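Putative exported protein (Burkholderia pseudomallei, PDB 4JGB) probably binds NAD(P)(H) through a Rossmann-like domain and may act as an oxidoreductase on CH-NH donors. Local coordinates at residues I193-V196 with D197-Q201. Numbering follows the deposited sequence.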
ATOM      1  N   ILE A 193       9.062   1.291   6.871  1.00 10.18           N
ATOM      2  CA  ILE A 193       9.392   0.243   7.871  1.00 10.22           C
ATOM      3  C   ILE A 193       8.146  -0.624   8.143  1.00  9.57           C
ATOM      4  O   ILE A 193       8.210  -1.824   8.006  1.00  9.88           O
ATOM      5  CB  ILE A 193      10.007   0.810   9.179  1.00 10.65           C
ATOM      6  CG1 ILE A 193      11.358   1.502   8.855  1.00 11.25           C
ATOM      7  CG2 ILE A 193      10.154  -0.320  10.226  1.00 10.99           C
ATOM      8  CD1 ILE A 193      12.135   2.124   9.996  1.00 12.05           C
ATOM      9  N   ALA A 194       7.039  -0.010   8.537  1.00  9.10           N
ATOM     10  CA  ALA A 194       5.780  -0.731   8.770  1.00  9.02           C
ATOM     11  C   ALA A 194       5.332  -1.635   7.618  1.00  8.76           C
ATOM     12  O   ALA A 194       4.910  -2.791   7.843  1.00  8.84           O
ATOM     13  CB  ALA A 194       4.656   0.230   9.156  1.00  8.68           C
ATOM     14  N   PHE A 195       5.442  -1.113   6.394  1.00  8.44           N
ATOM     15  CA  PHE A 195       4.859  -1.726   5.212  1.00  8.32           C
ATOM     16  C   PHE A 195       5.673  -2.984   4.928  1.00  8.71           C
ATOM     17  O   PHE A 195       5.114  -4.089   4.761  1.00  8.53           O
ATOM     18  CB  PHE A 195       4.917  -0.721   4.031  1.00  8.07           C
ATOM     19  CG  PHE A 195       4.193  -1.163   2.779  1.00  7.94           C
ATOM     20  CD1 PHE A 195       4.789  -2.045   1.870  1.00  8.04           C
ATOM     21  CD2 PHE A 195       2.950  -0.620   2.454  1.00  7.62           C
ATOM     22  CE1 PHE A 195       4.145  -2.394   0.690  1.00  7.98           C
ATOM     23  CE2 PHE A 195       2.304  -0.983   1.265  1.00  7.66           C
ATOM     24  CZ  PHE A 195       2.917  -1.857   0.379  1.00  7.65           C
ATOM     25  N   VAL A 196       6.997  -2.825   4.929  1.00  9.29           N
ATOM     26  CA  VAL A 196       7.896  -3.957   4.677  1.00  9.57           C
ATOM     27  C   VAL A 196       7.880  -4.968   5.859  1.00 10.31           C
ATOM     28  O   VAL A 196       7.997  -6.178   5.637  1.00 10.58           O
ATOM     29  CB  VAL A 196       9.336  -3.465   4.347  1.00  9.99           C
ATOM     30  CG1 VAL A 196      10.292  -4.645   4.256  1.00 10.32           C
ATOM     31  CG2 VAL A 196       9.382  -2.643   3.040  1.00  9.67           C
ATOM     32  N   ASP A 197       7.714  -4.497   7.101  1.00 10.75           N
ATOM     33  CA  ASP A 197       7.561  -5.434   8.261  1.00 11.90           C
ATOM     34  C   ASP A 197       6.320  -6.301   7.996  1.00 11.88           C
ATOM     35  O   ASP A 197       6.304  -7.503   8.277  1.00 12.76           O
ATOM     36  CB  ASP A 197       7.319  -4.708   9.613  1.00 11.89           C
ATOM     37  CG  ASP A 197       8.569  -4.076  10.220  1.00 12.69           C
ATOM     38  OD1 ASP A 197       9.716  -4.360   9.827  1.00 12.86           O
ATOM     39  OD2 ASP A 197       8.378  -3.279  11.154  1.00 12.81           O
ATOM     40  N   GLU A 198       5.283  -5.688   7.446  1.00 11.75           N
ATOM     41  CA  GLU A 198       4.015  -6.386   7.247  1.00 11.76           C
ATOM     42  C   GLU A 198       4.130  -7.418   6.138  1.00 11.74           C
ATOM     43  O   GLU A 198       3.572  -8.511   6.241  1.00 12.05           O
ATOM     44  CB  GLU A 198       2.834  -5.420   7.004  1.00 11.58           C
ATOM     45  CG  GLU A 198       1.470  -6.104   6.743  1.00 11.90           C
ATOM     46  CD  GLU A 198       1.116  -7.221   7.745  1.00 13.14           C
ATOM     47  OE1 GLU A 198       1.654  -7.208   8.881  1.00 13.07           O
ATOM     48  OE2 GLU A 198       0.283  -8.110   7.401  1.00 13.62           O
ATOM     49  N   ILE A 199       4.867  -7.065   5.088  1.00 11.61           N
ATOM     50  CA  ILE A 199       5.263  -8.028   4.047  1.00 11.70           C
ATOM     51  C   ILE A 199       5.928  -9.272   4.638  1.00 12.77           C
ATOM     52  O   ILE A 199       5.616 -10.386   4.227  1.00 13.18           O
ATOM     53  CB  ILE A 199       6.185  -7.388   2.979  1.00 11.60           C
ATOM     54  CG1 ILE A 199       5.401  -6.338   2.164  1.00 10.62           C
ATOM     55  CG2 ILE A 199       6.792  -8.458   2.060  1.00 12.03           C
ATOM     56  CD1 ILE A 199       6.208  -5.662   1.076  1.00 10.52           C
ATOM     57  N   GLU A 200       6.817  -9.085   5.607  1.00 13.42           N
ATOM     58  CA  GLU A 200       7.528 -10.204   6.253  1.00 14.73           C
ATOM     59  C   GLU A 200       6.657 -10.925   7.278  1.00 15.08           C
ATOM     60  O   GLU A 200       6.717 -12.123   7.365  1.00 15.73           O
ATOM     61  CB  GLU A 200       8.777  -9.707   6.979  1.00 15.71           C
ATOM     62  CG  GLU A 200       9.901  -9.259   6.054  1.00 16.60           C
ATOM     63  CD  GLU A 200      10.895  -8.359   6.763  1.00 17.77           C
ATOM     64  OE1 GLU A 200      10.799  -8.207   8.005  1.00 17.69           O
ATOM     65  OE2 GLU A 200      11.763  -7.786   6.065  1.00 18.16           O
ATOM     66  N   GLN A 201       5.857 -10.187   8.054  1.00 14.66           N
ATOM     67  CA  GLN A 201       5.203 -10.746   9.257  1.00 15.06           C
ATOM     68  C   GLN A 201       3.782 -11.240   9.079  1.00 14.74           C
ATOM     69  O   GLN A 201       3.318 -12.093   9.837  1.00 15.28           O
ATOM     70  CB  GLN A 201       5.190  -9.697  10.389  1.00 15.29           C
ATOM     71  CG  GLN A 201       6.586  -9.238  10.749  1.00 16.51           C
ATOM     72  CD  GLN A 201       6.616  -7.956  11.533  1.00 17.14           C
ATOM     73  OE1 GLN A 201       5.597  -7.285  11.710  1.00 16.80           O
ATOM     74  NE2 GLN A 201       7.797  -7.612  12.040  1.00 17.68           N
TER
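F195 and I199 meet one helical turn apart in a local i to i+4 contact within the last turns of helix 188-201, where it packs on the central sheet. The CD1 methyl of I199 approaches the F195 ring obliquely, 3.9 Å from F195 CE1. With CG of F195 anti to the backbone N (chi1 -173°), the phenyl group packs against V103 and V105 of strand 101-105 and I21 of helix 16-27; I199 also rests on V103. The backbone keeps its i to i+4 ladder through Q201 N to D197 O, including I199 N to F195 O at 3.0 Å. I193 and D197 run alongside each other, CG2 of I193 being 3.6 Å from OD2 of D197, whose OD1 forms a salt bridge with R28. V196 and E200 cross at a slant, V196 CG1 standing 3.9 Å from E200 OE2, and that oxygen is hydrogen-bonded to H30. E198 bends at chi2 (48°), and its carboxylate takes the backbone N-H groups of R203 and F204, tying the end of the helix to the backbone just after it, and pairs with R101 at the start of strand 101-105. Apolar side chains set against the sheet and helix 16-27, with D197 paired to R28, E198 to R101 and E200 to H30, belong to a helix packed on the largely parallel sheet of a Rossmann-like alpha/beta fold.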